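Non-structural protein 2 (Human rotavirus C, PDB 2GU0) probably takes part in viral genome replication and packaging and in forming viroplasms, as an octamer that binds single-stranded RNA and hydrolyses nucleoside triphosphates and RNA 5'-triphosphate ends. Local coordinates at residues A[6-11]-A[17-22]; A[41-44]-A[50-53]; A[84-89]-A[135-140]. All blocks are in the same frame, centred on the assembly; numbering follows the deposited sequence.

In the fold
From the N terminus the chain first folds back on itself in interaction 1, a beta hairpin whose closing loop spans residues 12-16. After helix 24-32 it turns back again in interaction 2, where 50-53 meets 41-44 and closes a second short loop. Interaction 3 makes the longest closure, bringing helix 129-139 across helix 74-90. The three follow in series, none nested in or crossing another. Interaction 1 touches both others: Tyr43 and Ile22 join it to interaction 2, while Trp19 lies against Leu87 and Asn88 of interaction 3. Interactions 2 and 3 do not touch, so the first hairpin bridges the 41-53 turn region and the helices, all in the N-terminal part of the protein.

Interaction 1. Residues A[6-11]-A[17-22]; sequences CFVSFS and VVWYPI
The carbonyl O of Ser9 is held from the facing strand by two groups: Tyr20 N donates to it at 2.8 Å with an N-H...O angle of 164°, and Trp19 CA lies 3.4 Å from the same Ser9 O in a CA-H...O contact. Tyr20 O answers in kind, accepting from Ser9 N at 2.9 Å with Val8 CA close by. Ser11 and Val18 repeat the reciprocal pairing, and Ser11 N approaches Val18 O at 2.8 Å in the carbonyl plane. Beyond the last regular pair, the bond from Ile22 N to Phe7 O is weak. This is an antiparallel beta hairpin in which Ser9-Tyr20 and Ser11-Val18 are hydrogen-bonded pairs, and Val8-Pro21 and Phe10-Trp19 non-hydrogen-bonded ones. On the face with Val8 and Phe10, the indole of Trp19 gathers the apolar contacts. Phe10 CB stands over one face of its six-membered ring, 4.2 Å from the centroid, a CH-pi contact. With CG of Phe10 between its own N and carbonyl carbon (chi1 58°), the phenyl is carried away from the neighbouring strand. Its edge is toward the indole face, offset, with the planes at 74°. Val17 CG1 lies over the same indole face as Phe10 CB, while Val8 CG2 reaches Trp19 CE3 at 3.7 Å. The other side of the sheet is more polar: Ser11 CB lies at the edge of the Tyr20 ring, near its plane, and Ser9 OG faces Tyr20 CB. Helix 74-90 flanks the hairpin: Trp19 and Pro21 rest on Leu87 and Val80, Asn88 OD1 accepts from Trp19 N, and Phe7 packs on Leu79 and Leu83. The Phe10 ring meets Phe97 in a neighbouring loop.

Interaction 2. Residues A[41-44]-A[50-53]; sequences SNYY and GVAP
Two consecutive tyrosine rings meet the returning chain at their edges: Val51 CG1 lies near the plane of the Tyr43 ring, 3.4 Å from its CD2, and the methyl CB of Ala52 lies near the plane of the Tyr44 ring, 4.3 Å from its CD2. Ala52 O also comes to 3.5 Å from Tyr43 CD2, oblique to the ring. The rings flank a short two-stranded antiparallel beta hairpin, in which strand 51-52 pairs with strand 44-45 after a short loop. Its one bridge in this contact is the hydrogen-bonded pair Tyr44-Ala52, closed by two backbone bonds of unlike geometry. Ala52 N gives a nearly straight bond of 2.7 Å to Tyr44 O, lying in the carbonyl plane. The return bond from Tyr44 N to Ala52 O is 3.1 Å long, and its donor stands above the carbonyl plane, 47° out of it. Val51 CA adds a CA-H...O contact to Tyr44 O. Gly50 enters the strand with a positive phi (86°), a backbone shape that suits glycine. The side chains of Tyr43 and Val51 cross at about a right angle, and CG1 of Val51 touches Tyr43 CB as well as its ring. Tyr44 goes the other way: with CG opposite its own N (chi1 -180°), its ring is carried away from the Ala52 strand, and its hydroxyl bonds Gln160 OE1 of a second subunit. This hairpin thus contributes directly to an intersubunit contact of the octamer. Helix 24-32 covers the Ala52 and Pro53 side, where Ala52 touches Ala26 and Met30 and Pro53 rests on Val27. Tyr43 runs toward the N-terminal hairpin instead, where its CE2 packs against Ser9 CA and its OH hydrogen-bonds Val8 O at 2.7 Å.

Interaction 3. Residues A[84-89]-A[135-140]; sequences ADTLNM and AVMIAC
Apolar contact carries this crossing, and its centre is Thr86 against Val136: the methyl CG2 of Thr86 meets CG1 of Val136 at 3.8 Å, the two short side chains meeting at a slant. OG1 of Thr86 lies opposite the carbonyl carbon, beside the backbone N (chi1 -62°), which sets the methyl CG2 opposite that N and against Val136. The second apolar group is Met137. The first bond of its side chain points neither toward nor away from 84-89, but the chain bends (chi2 -52°), and SD comes to 4.2 Å from Thr86 CG2 and 4.4 Å from Leu87 CD2. No polar bond joins 84-89 to 135-140. The buried hydroxyl of Thr86 gives its bond back to Leu82 O, one turn earlier, so it is satisfied without a partner on helix 129-139. Around this centre, Val136 also packs on Leu82, and Val133 adds to the cover of Thr86. Behind it, Ala139 shares a backbone hydrogen bond with Gln107, a predicted ATP-binding residue. The axes of 84-89 and 135-139 approach to 10.5 Å, with 103° between their directions: a nearly perpendicular helix-helix packing in the buried helical part of the N-terminal region.

Interaction 1. Residues A[6-11]-A[17-22]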
ATOM      1  N   CYS A   6     -18.339  19.499  29.211  1.00 28.98           N
ATOM      2  CA  CYS A   6     -18.416  19.044  27.837  1.00 28.80           C
ATOM      3  C   CYS A   6     -17.498  17.847  27.700  1.00 29.43           C
ATOM      4  O   CYS A   6     -17.459  17.207  26.656  1.00 30.03           O
ATOM      5  CB  CYS A   6     -17.949  20.119  26.872  1.00 28.85           C
ATOM      6  SG  CYS A   6     -18.953  21.587  26.829  1.00 30.24           S
ATOM      7  N   PHE A   7     -16.766  17.537  28.765  1.00 29.49           N
ATOM      8  CA  PHE A   7     -15.832  16.425  28.731  1.00 29.57           C
ATOM      9  C   PHE A   7     -15.987  15.355  29.801  1.00 30.19           C
ATOM     10  O   PHE A   7     -15.551  14.220  29.596  1.00 30.64           O
ATOM     11  CB  PHE A   7     -14.408  16.951  28.804  1.00 28.94           C
ATOM     12  CG  PHE A   7     -14.108  18.009  27.804  1.00 28.80           C
ATOM     13  CD1 PHE A   7     -14.285  19.344  28.120  1.00 27.78           C
ATOM     14  CD2 PHE A   7     -13.644  17.672  26.544  1.00 28.76           C
ATOM     15  CE1 PHE A   7     -14.000  20.332  27.198  1.00 28.56           C
ATOM     16  CE2 PHE A   7     -13.354  18.658  25.608  1.00 30.81           C
ATOM     17  CZ  PHE A   7     -13.533  19.994  25.937  1.00 29.77           C
ATOM     18  N   VAL A   8     -16.585  15.706  30.937  1.00 29.11           N
ATOM     19  CA  VAL A   8     -16.732  14.751  32.027  1.00 28.54           C
ATOM     20  C   VAL A   8     -18.018  14.874  32.835  1.00 31.60           C
ATOM     21  O   VAL A   8     -18.533  15.974  33.055  1.00 33.46           O
ATOM     22  CB  VAL A   8     -15.576  14.895  33.019  1.00 26.59           C
ATOM     23  CG1 VAL A   8     -14.264  14.673  32.327  1.00 25.68           C
ATOM     24  CG2 VAL A   8     -15.600  16.282  33.627  1.00 26.10           C
ATOM     25  N   SER A   9     -18.540  13.734  33.274  1.00 32.79           N
ATOM     26  CA  SER A   9     -19.736  13.710  34.110  1.00 33.59           C
ATOM     27  C   SER A   9     -19.233  13.201  35.453  1.00 35.82           C
ATOM     28  O   SER A   9     -18.076  12.778  35.548  1.00 37.19           O
ATOM     29  CB  SER A   9     -20.800  12.779  33.527  1.00 29.82           C
ATOM     30  OG  SER A   9     -20.270  11.511  33.236  1.00 29.17           O
ATOM     31  N   PHE A  10     -20.066  13.228  36.490  1.00 37.23           N
ATOM     32  CA  PHE A  10     -19.592  12.779  37.798  1.00 38.44           C
ATOM     33  C   PHE A  10     -20.592  11.968  38.611  1.00 40.55           C
ATOM     34  O   PHE A  10     -21.777  11.909  38.295  1.00 40.32           O
ATOM     35  CB  PHE A  10     -19.157  13.994  38.619  1.00 36.79           C
ATOM     36  CG  PHE A  10     -20.253  14.997  38.814  1.00 34.66           C
ATOM     37  CD1 PHE A  10     -21.265  14.770  39.737  1.00 33.51           C
ATOM     38  CD2 PHE A  10     -20.320  16.129  38.012  1.00 33.01           C
ATOM     39  CE1 PHE A  10     -22.334  15.658  39.850  1.00 32.17           C
ATOM     40  CE2 PHE A  10     -21.384  17.019  38.119  1.00 32.32           C
ATOM     41  CZ  PHE A  10     -22.392  16.781  39.039  1.00 31.73           C
ATOM     42  N   SER A  11     -20.078  11.346  39.668  1.00 42.87           N
ATOM     43  CA  SER A  11     -20.871  10.538  40.582  1.00 43.23           C
ATOM     44  C   SER A  11     -20.465  10.961  41.995  1.00 44.72           C
ATOM     45  O   SER A  11     -19.304  11.304  42.236  1.00 42.70           O
ATOM     46  CB  SER A  11     -20.580   9.051  40.368  1.00 42.48           C
ATOM     47  OG  SER A  11     -21.537   8.243  41.025  1.00 41.36           O
ATOM     48  N   VAL A  17     -15.317  12.486  44.930  1.00 47.23           N
ATOM     49  CA  VAL A  17     -16.042  12.612  43.676  1.00 41.75           C
ATOM     50  C   VAL A  17     -15.412  11.719  42.608  1.00 40.73           C
ATOM     51  O   VAL A  17     -14.185  11.645  42.479  1.00 40.17           O
ATOM     52  CB  VAL A  17     -16.023  14.051  43.168  1.00 39.27           C
ATOM     53  CG1 VAL A  17     -16.745  14.141  41.831  1.00 35.08           C
ATOM     54  CG2 VAL A  17     -16.657  14.961  44.197  1.00 37.38           C
ATOM     55  N   VAL A  18     -16.255  11.025  41.854  1.00 37.85           N
ATOM     56  CA  VAL A  18     -15.766  10.159  40.796  1.00 36.66           C
ATOM     57  C   VAL A  18     -16.158  10.766  39.458  1.00 35.99           C
ATOM     58  O   VAL A  18     -17.326  11.072  39.225  1.00 37.17           O
ATOM     59  CB  VAL A  18     -16.370   8.760  40.902  1.00 36.89           C
ATOM     60  CG1 VAL A  18     -15.740   7.847  39.866  1.00 34.93           C
ATOM     61  CG2 VAL A  18     -16.170   8.222  42.314  1.00 35.72           C
ATOM     62  N   TRP A  19     -15.178  10.949  38.581  1.00 34.47           N
ATOM     63  CA  TRP A  19     -15.443  11.529  37.270  1.00 31.54           C
ATOM     64  C   TRP A  19     -15.457  10.486  36.175  1.00 30.76           C
ATOM     65  O   TRP A  19     -14.755   9.484  36.256  1.00 30.58           O
ATOM     66  CB  TRP A  19     -14.399  12.583  36.946  1.00 29.00           C
ATOM     67  CG  TRP A  19     -14.287  13.633  38.004  1.00 27.45           C
ATOM     68  CD1 TRP A  19     -13.524  13.588  39.133  1.00 25.06           C
ATOM     69  CD2 TRP A  19     -14.988  14.873  38.043  1.00 24.60           C
ATOM     70  NE1 TRP A  19     -13.708  14.723  39.871  1.00 24.26           N
ATOM     71  CE2 TRP A  19     -14.602  15.531  39.224  1.00 23.05           C
ATOM     72  CE3 TRP A  19     -15.911  15.493  37.190  1.00 23.12           C
ATOM     73  CZ2 TRP A  19     -15.100  16.772  39.575  1.00 23.12           C
ATOM     74  CZ3 TRP A  19     -16.407  16.716  37.534  1.00 21.14           C
ATOM     75  CH2 TRP A  19     -16.002  17.351  38.721  1.00 24.78           C
ATOM     76  N   TYR A  20     -16.269  10.724  35.152  1.00 31.15           N
ATOM     77  CA  TYR A  20     -16.352   9.808  34.022  1.00 32.78           C
ATOM     78  C   TYR A  20     -16.190  10.510  32.674  1.00 31.60           C
ATOM     79  O   TYR A  20     -16.589  11.665  32.504  1.00 30.55           O
ATOM     80  CB  TYR A  20     -17.685   9.067  34.025  1.00 36.64           C
ATOM     81  CG  TYR A  20     -17.976   8.361  35.320  1.00 41.21           C
ATOM     82  CD1 TYR A  20     -18.647   9.015  36.356  1.00 43.21           C
ATOM     83  CD2 TYR A  20     -17.547   7.051  35.532  1.00 41.31           C
ATOM     84  CE1 TYR A  20     -18.882   8.379  37.573  1.00 45.75           C
ATOM     85  CE2 TYR A  20     -17.773   6.410  36.746  1.00 43.87           C
ATOM     86  CZ  TYR A  20     -18.439   7.078  37.762  1.00 45.67           C
ATOM     87  OH  TYR A  20     -18.645   6.457  38.971  1.00 48.02           O
ATOM     88  N   PRO A  21     -15.592   9.811  31.700  1.00 30.89           N
ATOM     89  CA  PRO A  21     -15.352  10.303  30.341  1.00 29.61           C
ATOM     90  C   PRO A  21     -16.670  10.408  29.582  1.00 29.35           C
ATOM     91  O   PRO A  21     -17.583   9.625  29.820  1.00 33.09           O
ATOM     92  CB  PRO A  21     -14.472   9.213  29.732  1.00 27.66           C
ATOM     93  CG  PRO A  21     -13.816   8.586  30.882  1.00 26.74           C
ATOM     94  CD  PRO A  21     -14.904   8.526  31.908  1.00 29.26           C
ATOM     95  N   ILE A  22     -16.781  11.367  28.679  1.00 27.91           N
ATOM     96  CA  ILE A  22     -17.990  11.490  27.866  1.00 27.20           C
ATOM     97  C   ILE A  22     -17.594  11.078  26.441  1.00 27.21           C
ATOM     98  O   ILE A  22     -16.604  11.573  25.907  1.00 28.37           O
ATOM     99  CB  ILE A  22     -18.520  12.929  27.858  1.00 24.95           C
ATOM    100  CG1 ILE A  22     -19.138  13.259  29.209  1.00 25.26           C
ATOM    101  CG2 ILE A  22     -19.571  13.085  26.796  1.00 26.77           C
ATOM    102  CD1 ILE A  22     -19.714  14.656  29.289  1.00 24.64           C
TER

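Interaction 2. Residues A[41-44]-A[50-53]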
ATOM      1  N   SER A  41     -30.322  22.200  31.206  1.00 36.80           N
ATOM      2  CA  SER A  41     -29.147  22.425  32.033  1.00 35.09           C
ATOM      3  C   SER A  41     -28.661  21.198  32.804  1.00 33.76           C
ATOM      4  O   SER A  41     -27.696  21.281  33.554  1.00 32.18           O
ATOM      5  CB  SER A  41     -29.421  23.560  33.006  1.00 34.51           C
ATOM      6  OG  SER A  41     -30.431  23.178  33.919  1.00 39.52           O
ATOM      7  N   ASN A  42     -29.323  20.060  32.622  1.00 34.25           N
ATOM      8  CA  ASN A  42     -28.911  18.834  33.305  1.00 34.70           C
ATOM      9  C   ASN A  42     -28.110  17.912  32.390  1.00 33.64           C
ATOM     10  O   ASN A  42     -28.277  17.931  31.169  1.00 33.38           O
ATOM     11  CB  ASN A  42     -30.129  18.054  33.808  1.00 37.28           C
ATOM     12  CG  ASN A  42     -30.967  18.835  34.814  1.00 39.89           C
ATOM     13  OD1 ASN A  42     -30.453  19.377  35.799  1.00 41.20           O
ATOM     14  ND2 ASN A  42     -32.273  18.874  34.578  1.00 40.44           N
ATOM     15  N   TYR A  43     -27.228  17.109  32.975  1.00 32.13           N
ATOM     16  CA  TYR A  43     -26.480  16.171  32.159  1.00 30.74           C
ATOM     17  C   TYR A  43     -27.550  15.302  31.524  1.00 31.26           C
ATOM     18  O   TYR A  43     -28.538  14.963  32.180  1.00 32.41           O
ATOM     19  CB  TYR A  43     -25.550  15.307  33.008  1.00 28.33           C
ATOM     20  CG  TYR A  43     -24.205  15.939  33.255  1.00 28.84           C
ATOM     21  CD1 TYR A  43     -24.059  16.983  34.156  1.00 28.21           C
ATOM     22  CD2 TYR A  43     -23.076  15.501  32.575  1.00 29.40           C
ATOM     23  CE1 TYR A  43     -22.819  17.570  34.379  1.00 29.00           C
ATOM     24  CE2 TYR A  43     -21.833  16.088  32.787  1.00 28.99           C
ATOM     25  CZ  TYR A  43     -21.715  17.117  33.695  1.00 29.97           C
ATOM     26  OH  TYR A  43     -20.484  17.674  33.940  1.00 33.09           O
ATOM     27  N   TYR A  44     -27.358  14.941  30.260  1.00 29.84           N
ATOM     28  CA  TYR A  44     -28.332  14.137  29.536  1.00 29.59           C
ATOM     29  C   TYR A  44     -28.032  12.642  29.464  1.00 32.18           C
ATOM     30  O   TYR A  44     -26.953  12.233  29.030  1.00 33.67           O
ATOM     31  CB  TYR A  44     -28.470  14.664  28.118  1.00 26.49           C
ATOM     32  CG  TYR A  44     -29.462  13.896  27.304  1.00 23.85           C
ATOM     33  CD1 TYR A  44     -30.816  13.968  27.600  1.00 23.96           C
ATOM     34  CD2 TYR A  44     -29.056  13.093  26.239  1.00 24.49           C
ATOM     35  CE1 TYR A  44     -31.753  13.270  26.864  1.00 24.23           C
ATOM     36  CE2 TYR A  44     -29.991  12.381  25.484  1.00 25.83           C
ATOM     37  CZ  TYR A  44     -31.342  12.483  25.811  1.00 26.15           C
ATOM     38  OH  TYR A  44     -32.301  11.825  25.094  1.00 26.43           O
ATOM     39  N   GLY A  50     -24.324   6.188  27.683  1.00 28.05           N
ATOM     40  CA  GLY A  50     -23.927   6.877  28.889  1.00 25.26           C
ATOM     41  C   GLY A  50     -24.428   8.305  28.982  1.00 25.42           C
ATOM     42  O   GLY A  50     -25.413   8.685  28.353  1.00 26.42           O
ATOM     43  N   VAL A  51     -23.722   9.104  29.764  1.00 24.26           N
ATOM     44  CA  VAL A  51     -24.093  10.482  29.985  1.00 24.23           C
ATOM     45  C   VAL A  51     -23.452  11.476  29.040  1.00 25.17           C
ATOM     46  O   VAL A  51     -22.229  11.513  28.907  1.00 27.37           O
ATOM     47  CB  VAL A  51     -23.750  10.885  31.438  1.00 23.09           C
ATOM     48  CG1 VAL A  51     -24.066  12.356  31.672  1.00 19.13           C
ATOM     49  CG2 VAL A  51     -24.521   9.996  32.393  1.00 20.18           C
ATOM     50  N   ALA A  52     -24.291  12.290  28.402  1.00 25.13           N
ATOM     51  CA  ALA A  52     -23.836  13.326  27.490  1.00 24.64           C
ATOM     52  C   ALA A  52     -23.837  14.657  28.239  1.00 27.25           C
ATOM     53  O   ALA A  52     -24.349  14.760  29.351  1.00 28.62           O
ATOM     54  CB  ALA A  52     -24.749  13.396  26.317  1.00 25.16           C
ATOM     55  N   PRO A  53     -23.256  15.702  27.644  1.00 27.59           N
ATOM     56  CA  PRO A  53     -23.217  17.009  28.303  1.00 26.53           C
ATOM     57  C   PRO A  53     -24.573  17.698  28.356  1.00 29.39           C
ATOM     58  O   PRO A  53     -25.468  17.399  27.563  1.00 27.62           O
ATOM     59  CB  PRO A  53     -22.246  17.792  27.444  1.00 23.85           C
ATOM     60  CG  PRO A  53     -21.395  16.743  26.838  1.00 26.21           C
ATOM     61  CD  PRO A  53     -22.380  15.694  26.464  1.00 26.37           C
TER

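Interaction 3. Residues A[84-89]-A[135-140]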
ATOM      1  N   ALA A  84     -10.789  12.993  33.095  1.00 31.12           N
ATOM      2  CA  ALA A  84     -11.362  12.099  34.098  1.00 31.20           C
ATOM      3  C   ALA A  84     -10.245  11.593  35.022  1.00 31.40           C
ATOM      4  O   ALA A  84     -10.263  11.825  36.226  1.00 31.53           O
ATOM      5  CB  ALA A  84     -12.074  10.926  33.421  1.00 28.76           C
ATOM      6  N   ASP A  85      -9.273  10.903  34.450  1.00 32.60           N
ATOM      7  CA  ASP A  85      -8.141  10.398  35.215  1.00 34.38           C
ATOM      8  C   ASP A  85      -7.615  11.471  36.142  1.00 35.42           C
ATOM      9  O   ASP A  85      -7.473  11.256  37.340  1.00 36.00           O
ATOM     10  CB  ASP A  85      -7.010   9.994  34.281  1.00 34.64           C
ATOM     11  CG  ASP A  85      -7.313   8.748  33.519  1.00 36.03           C
ATOM     12  OD1 ASP A  85      -8.504   8.399  33.401  1.00 38.86           O
ATOM     13  OD2 ASP A  85      -6.355   8.118  33.034  1.00 40.25           O
ATOM     14  N   THR A  86      -7.312  12.631  35.575  1.00 35.96           N
ATOM     15  CA  THR A  86      -6.781  13.716  36.374  1.00 36.98           C
ATOM     16  C   THR A  86      -7.714  14.028  37.529  1.00 37.27           C
ATOM     17  O   THR A  86      -7.374  13.792  38.679  1.00 38.87           O
ATOM     18  CB  THR A  86      -6.562  14.968  35.524  1.00 36.91           C
ATOM     19  OG1 THR A  86      -5.596  14.679  34.507  1.00 38.90           O
ATOM     20  CG2 THR A  86      -6.049  16.113  36.380  1.00 37.53           C
ATOM     21  N   LEU A  87      -8.898  14.534  37.227  1.00 36.45           N
ATOM     22  CA  LEU A  87      -9.847  14.862  38.273  1.00 37.30           C
ATOM     23  C   LEU A  87      -9.972  13.777  39.358  1.00 38.27           C
ATOM     24  O   LEU A  87     -10.097  14.088  40.549  1.00 36.60           O
ATOM     25  CB  LEU A  87     -11.211  15.143  37.651  1.00 36.67           C
ATOM     26  CG  LEU A  87     -11.256  16.438  36.842  1.00 36.59           C
ATOM     27  CD1 LEU A  87     -12.627  16.595  36.223  1.00 37.41           C
ATOM     28  CD2 LEU A  87     -10.930  17.623  37.742  1.00 34.01           C
ATOM     29  N   ASN A  88      -9.930  12.512  38.957  1.00 37.73           N
ATOM     30  CA  ASN A  88     -10.060  11.451  39.937  1.00 39.71           C
ATOM     31  C   ASN A  88      -8.915  11.479  40.934  1.00 43.37           C
ATOM     32  O   ASN A  88      -9.112  11.222  42.124  1.00 45.47           O
ATOM     33  CB  ASN A  88     -10.147  10.080  39.263  1.00 36.60           C
ATOM     34  CG  ASN A  88     -11.474   9.865  38.556  1.00 36.78           C
ATOM     35  OD1 ASN A  88     -12.517  10.323  39.018  1.00 35.10           O
ATOM     36  ND2 ASN A  88     -11.442   9.153  37.437  1.00 37.62           N
ATOM     37  N   MET A  89      -7.718  11.805  40.464  1.00 45.40           N
ATOM     38  CA  MET A  89      -6.584  11.858  41.364  1.00 47.34           C
ATOM     39  C   MET A  89      -6.741  12.953  42.398  1.00 48.56           C
ATOM     40  O   MET A  89      -6.516  12.728  43.587  1.00 50.33           O
ATOM     41  CB  MET A  89      -5.295  12.055  40.593  1.00 47.73           C
ATOM     42  CG  MET A  89      -4.785  10.780  39.996  1.00 49.99           C
ATOM     43  SD  MET A  89      -3.019  10.868  39.841  1.00 55.64           S
ATOM     44  CE  MET A  89      -2.516  10.838  41.594  1.00 50.70           C
ATOM     45  N   ALA A 135      -0.089  20.452  35.761  1.00 37.19           N
ATOM     46  CA  ALA A 135      -0.149  21.101  34.450  1.00 35.66           C
ATOM     47  C   ALA A 135      -1.587  21.142  33.927  1.00 33.80           C
ATOM     48  O   ALA A 135      -2.049  22.161  33.395  1.00 32.29           O
ATOM     49  CB  ALA A 135       0.748  20.364  33.452  1.00 34.00           C
ATOM     50  N   VAL A 136      -2.285  20.022  34.085  1.00 30.98           N
ATOM     51  CA  VAL A 136      -3.661  19.913  33.638  1.00 29.86           C
ATOM     52  C   VAL A 136      -4.611  20.758  34.468  1.00 30.70           C
ATOM     53  O   VAL A 136      -5.535  21.367  33.932  1.00 31.93           O
ATOM     54  CB  VAL A 136      -4.147  18.466  33.683  1.00 28.22           C
ATOM     55  CG1 VAL A 136      -5.638  18.420  33.420  1.00 26.38           C
ATOM     56  CG2 VAL A 136      -3.391  17.636  32.671  1.00 24.50           C
ATOM     57  N   MET A 137      -4.408  20.787  35.778  1.00 31.09           N
ATOM     58  CA  MET A 137      -5.282  21.592  36.613  1.00 32.35           C
ATOM     59  C   MET A 137      -5.136  23.040  36.194  1.00 32.49           C
ATOM     60  O   MET A 137      -6.136  23.740  36.041  1.00 34.61           O
ATOM     61  CB  MET A 137      -4.947  21.433  38.096  1.00 32.39           C
ATOM     62  CG  MET A 137      -5.358  20.091  38.668  1.00 33.02           C
ATOM     63  SD  MET A 137      -7.085  19.689  38.332  1.00 34.72           S
ATOM     64  CE  MET A 137      -7.905  20.654  39.564  1.00 34.80           C
ATOM     65  N   ILE A 138      -3.899  23.495  36.003  1.00 30.16           N
ATOM     66  CA  ILE A 138      -3.689  24.869  35.563  1.00 30.91           C
ATOM     67  C   ILE A 138      -4.483  25.078  34.262  1.00 32.66           C
ATOM     68  O   ILE A 138      -5.298  25.993  34.165  1.00 35.00           O
ATOM     69  CB  ILE A 138      -2.181  25.179  35.314  1.00 28.17           C
ATOM     70  CG1 ILE A 138      -1.449  25.336  36.644  1.00 27.05           C
ATOM     71  CG2 ILE A 138      -2.023  26.452  34.510  1.00 23.60           C
ATOM     72  CD1 ILE A 138       0.037  25.566  36.492  1.00 25.45           C
ATOM     73  N   ALA A 139      -4.269  24.210  33.281  1.00 33.82           N
ATOM     74  CA  ALA A 139      -4.956  24.314  32.002  1.00 35.34           C
ATOM     75  C   ALA A 139      -6.484  24.364  32.124  1.00 37.27           C
ATOM     76  O   ALA A 139      -7.164  24.915  31.246  1.00 37.16           O
ATOM     77  CB  ALA A 139      -4.547  23.158  31.120  1.00 36.42           C
ATOM     78  N   CYS A 140      -7.016  23.793  33.210  1.00 37.98           N
ATOM     79  CA  CYS A 140      -8.458  23.748  33.458  1.00 37.82           C
ATOM     80  C   CYS A 140      -9.014  24.896  34.268  1.00 37.81           C
ATOM     81  O   CYS A 140     -10.218  24.958  34.499  1.00 38.24           O
ATOM     82  CB  CYS A 140      -8.833  22.451  34.157  1.00 38.04           C
ATOM     83  SG  CYS A 140      -8.863  21.062  33.047  1.00 40.21           S
TER